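Local coordinates for protein malate dehydrogenase (Naegleria fowleri, PDB 6UM4) that probably catalyses the reversible, NAD(P)-dependent oxidation of malate to oxaloacetate, as malate dehydrogenases do, at residues G206-N210 against N236-I240; M140-E144 against Y162-S166. All coordinates share one frame; numbering follows the deposited sequence.

Interaction 1: G206-N210 against N236-I240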
# COMPACT_ATOMS: atom_id res chain seq x y z
N GLY A 206 -11.86 0.95 -24.76
CA GLY A 206 -11.32 1.96 -25.66
C GLY A 206 -12.41 2.84 -26.24
O GLY A 206 -12.24 4.06 -26.39
N GLU A 207 -13.55 2.24 -26.60
CA GLU A 207 -14.68 3.00 -27.11
C GLU A 207 -15.18 3.99 -26.06
O GLU A 207 -15.45 5.16 -26.37
CB GLU A 207 -15.80 2.05 -27.55
CG GLU A 207 -15.54 1.36 -28.89
CD GLU A 207 -16.51 0.22 -29.18
OE1 GLU A 207 -17.23 -0.22 -28.25
OE2 GLU A 207 -16.52 -0.26 -30.33
N ALA A 208 -15.32 3.53 -24.82
CA ALA A 208 -15.78 4.41 -23.75
C ALA A 208 -14.75 5.49 -23.45
O ALA A 208 -15.11 6.66 -23.25
CB ALA A 208 -16.09 3.60 -22.49
N LEU A 209 -13.47 5.11 -23.41
CA LEU A 209 -12.39 6.07 -23.18
C LEU A 209 -12.41 7.15 -24.24
O LEU A 209 -12.35 8.35 -23.93
CB LEU A 209 -11.03 5.35 -23.18
CG LEU A 209 -10.45 4.76 -21.88
CD1 LEU A 209 -9.35 3.71 -22.16
CD2 LEU A 209 -9.91 5.83 -20.94
N ASN A 210 -12.51 6.75 -25.51
CA ASN A 210 -12.46 7.72 -26.59
C ASN A 210 -13.60 8.71 -26.45
O ASN A 210 -13.41 9.92 -26.65
CB ASN A 210 -12.52 7.02 -27.95
CG ASN A 210 -12.01 7.89 -29.07
OD1 ASN A 210 -10.81 8.02 -29.26
ND2 ASN A 210 -12.92 8.51 -29.82
N ASN A 236 -9.45 0.97 -30.95
CA ASN A 236 -10.84 1.37 -30.79
C ASN A 236 -10.97 2.73 -30.13
O ASN A 236 -12.05 3.08 -29.62
CB ASN A 236 -11.59 0.31 -30.00
CG ASN A 236 -11.74 -0.98 -30.78
OD1 ASN A 236 -12.64 -1.11 -31.61
ND2 ASN A 236 -10.83 -1.93 -30.55
N ALA A 237 -9.89 3.51 -30.13
CA ALA A 237 -9.89 4.85 -29.56
C ALA A 237 -9.16 5.78 -30.52
O ALA A 237 -8.08 6.28 -30.22
CB ALA A 237 -9.25 4.87 -28.18
N PRO A 238 -9.76 6.05 -31.69
CA PRO A 238 -9.02 6.75 -32.76
C PRO A 238 -8.61 8.17 -32.42
O PRO A 238 -7.71 8.71 -33.07
CB PRO A 238 -10.00 6.71 -33.94
CG PRO A 238 -11.35 6.54 -33.33
CD PRO A 238 -11.13 5.68 -32.11
N ASP A 239 -9.25 8.82 -31.44
CA ASP A 239 -8.88 10.18 -31.08
C ASP A 239 -7.88 10.24 -29.93
O ASP A 239 -7.48 11.34 -29.52
CB ASP A 239 -10.13 10.99 -30.76
CG ASP A 239 -11.05 11.10 -31.95
OD1 ASP A 239 -10.64 11.72 -32.96
OD2 ASP A 239 -12.15 10.52 -31.91
N ILE A 240 -7.46 9.11 -29.39
CA ILE A 240 -6.42 9.07 -28.38
C ILE A 240 -5.09 8.77 -29.07
O ILE A 240 -4.98 7.74 -29.75
CB ILE A 240 -6.73 8.04 -27.29
CG1 ILE A 240 -7.96 8.50 -26.48
CG2 ILE A 240 -5.48 7.81 -26.45
CD1 ILE A 240 -8.34 7.57 -25.32
O HOH W 1 -14.84 0.63 -32.13
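Asn210, near the end of helix 191-212, has its CA 4.9 Å from the CA of Ala237, where the loop 236-240 leaves helix 226-235 and folds into a type I beta turn from Ala237 to Ile240. The carboxamide of Asn210 grips this turn with both of its ends. Its CG stands anti to the backbone N (chi1 -160°), which carries the amide across to the loop. Asn210 OD1 accepts a hydrogen bond from Asp239 N at 2.8 Å. The donor lies in the carbonyl plane, on a lone pair. Asn210 ND2 donates to Asp239 OD2 at 3.0 Å along a nearly straight path (N-H...O 172°). That oxygen uses its anti lone pair, and the amide and carboxylate planes are nearly coplanar. Two bonds to one residue thus fix the rotation of the amide. Gly206 comes close by its backbone, with its O 3.6 Å from Ala237 CB. On the buried side, Leu209 CB meets the tip of Ile240, CD1, at 4.1 Å. Near Glu207 a water donates to both Glu207 OE2 and Asn236 OD1; the carboxylate and amide planes stand almost perpendicular. Asn236 ND2 is held separately by the carbonyls of Ile232 and Leu417. Here an asparagine on one helix clamps the beta turn that leads to strand 245-247, an outermost strand of the parallel Rossmann-type sheet.

Interaction 2: M140-E144 against Y162-S166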
# COMPACT_ATOMS: atom_id res chain seq x y z
N MET A 140 -20.62 -4.77 -6.71
CA MET A 140 -20.85 -3.40 -6.25
C MET A 140 -21.02 -3.32 -4.74
O MET A 140 -20.61 -2.33 -4.13
CB MET A 140 -22.06 -2.80 -6.98
CG MET A 140 -21.80 -2.63 -8.47
SD MET A 140 -20.25 -1.77 -8.88
CE MET A 140 -20.72 -0.14 -8.31
N LYS A 141 -21.64 -4.33 -4.11
CA LYS A 141 -21.75 -4.29 -2.65
C LYS A 141 -20.37 -4.29 -2.01
O LYS A 141 -20.11 -3.51 -1.09
CB LYS A 141 -22.58 -5.47 -2.13
N ALA A 142 -19.45 -5.13 -2.51
CA ALA A 142 -18.09 -5.13 -1.99
C ALA A 142 -17.36 -3.84 -2.31
O ALA A 142 -16.52 -3.38 -1.51
CB ALA A 142 -17.32 -6.33 -2.55
N LEU A 143 -17.64 -3.23 -3.46
CA LEU A 143 -16.96 -1.99 -3.82
C LEU A 143 -17.28 -0.87 -2.84
O LEU A 143 -16.41 -0.05 -2.52
CB LEU A 143 -17.36 -1.57 -5.23
CG LEU A 143 -16.59 -0.39 -5.82
CD1 LEU A 143 -15.09 -0.72 -5.92
CD2 LEU A 143 -17.15 -0.03 -7.17
N GLU A 144 -18.50 -0.85 -2.30
CA GLU A 144 -18.82 0.10 -1.23
C GLU A 144 -17.86 -0.06 -0.06
O GLU A 144 -17.53 0.92 0.62
CB GLU A 144 -20.26 -0.08 -0.76
CG GLU A 144 -21.29 -0.03 -1.86
CD GLU A 144 -21.93 1.33 -2.02
OE1 GLU A 144 -21.24 2.35 -1.80
OE2 GLU A 144 -23.13 1.37 -2.38
N TYR A 162 -16.04 7.93 -6.65
CA TYR A 162 -17.26 7.60 -7.39
C TYR A 162 -17.22 6.12 -7.77
O TYR A 162 -16.19 5.63 -8.24
CB TYR A 162 -17.39 8.48 -8.64
CG TYR A 162 -18.59 8.15 -9.51
CD1 TYR A 162 -19.86 8.64 -9.21
CD2 TYR A 162 -18.45 7.34 -10.64
CE1 TYR A 162 -20.96 8.34 -10.02
CE2 TYR A 162 -19.54 7.03 -11.44
CZ TYR A 162 -20.79 7.54 -11.13
OH TYR A 162 -21.86 7.22 -11.95
N LEU A 163 -18.33 5.42 -7.54
CA LEU A 163 -18.44 3.98 -7.77
C LEU A 163 -19.43 3.69 -8.89
O LEU A 163 -20.50 4.29 -8.94
CB LEU A 163 -18.93 3.25 -6.52
CG LEU A 163 -18.34 3.56 -5.15
CD1 LEU A 163 -18.98 2.64 -4.15
CD2 LEU A 163 -16.84 3.41 -5.15
N THR A 164 -19.10 2.73 -9.76
CA THR A 164 -20.02 2.40 -10.84
C THR A 164 -19.69 1.04 -11.43
O THR A 164 -18.56 0.55 -11.34
CB THR A 164 -20.01 3.48 -11.94
OG1 THR A 164 -20.90 3.09 -12.99
CG2 THR A 164 -18.63 3.70 -12.50
N ASP A 165 -20.71 0.42 -12.04
CA ASP A 165 -20.48 -0.74 -12.88
C ASP A 165 -20.66 -0.42 -14.36
O ASP A 165 -20.87 -1.34 -15.17
CB ASP A 165 -21.39 -1.91 -12.47
CG ASP A 165 -22.87 -1.58 -12.60
OD1 ASP A 165 -23.22 -0.50 -13.12
OD2 ASP A 165 -23.69 -2.43 -12.19
N SER A 166 -20.61 0.85 -14.73
CA SER A 166 -20.80 1.30 -16.11
C SER A 166 -19.53 1.91 -16.65
O SER A 166 -19.08 2.95 -16.14
CB SER A 166 -21.91 2.33 -16.22
OG SER A 166 -21.65 3.14 -17.36
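This is an apolar helix-on-sheet contact within the beta-alpha-beta unit formed by strand 129-134, helix 140-151 and strand 158-164, and the strand it covers is an outermost one of the parallel sheet. Met140 and Leu143, one helical turn apart, face Leu163 and the chain just after it. The short segments 140-144 and 162-164 run nearly antiparallel, at 166°, with their axes 9.1 Å apart. This is the return direction expected of a crossover helix. The Met140 chain is bent at both chi2 and chi3, and this folds its methyl back over the strand backbone. Met140 CE rests 3.5 Å from Thr164 C and 4.2 Å from Leu163 CB. Met140 SD lies 3.8 Å from Asp165 CB, and the two side chains cross at about a right angle. The side chains of Leu143 and Leu163 lie alongside one another, pointing opposite ways. Leu143 CD2 touches Leu163 CB at 3.8 Å, while Leu163 CD2 reaches Leu143 CG at 3.9 Å. Both leucines also pack on Leu133 of the neighbouring strand. Glu144, bent at chi2, brings OE1 to 3.3 Å from Leu163 CD1. At the strand's end, Thr164 OG1 accepts a hydrogen bond from Ser166 N in an ST turn, and Ser166 OG caps the start of helix 167-171 by accepting from Asp169 N. Glu144 and Asp165 are exposed residues. With no hydrogen bond between the segments, side-chain shape and not directed bonds positions the helix on the strand.

How the interactions relate
Interactions 1 and 2 both belong to the NAD-binding domain but share no helix or strand. Interaction 2 lies beside edge strand 158-164, whereas the loop of interaction 1 leads to strand 245-247, at the opposite edge of the same sheet. Their centres are 23 Å apart and they do not touch. Helix 167-171 is a common neighbour: Leu209 packs on its Phe171, and Thr164 on its Asp169 and Ala170. Each contact is partly buried and mixes inner and surface residues. The chemistry differs with the elements joined. A helix and a loop are tied by directed hydrogen bonds and a bridging water in 206-210/236-240; a helix lies on a strand through apolar side chains in 140-144/162-166.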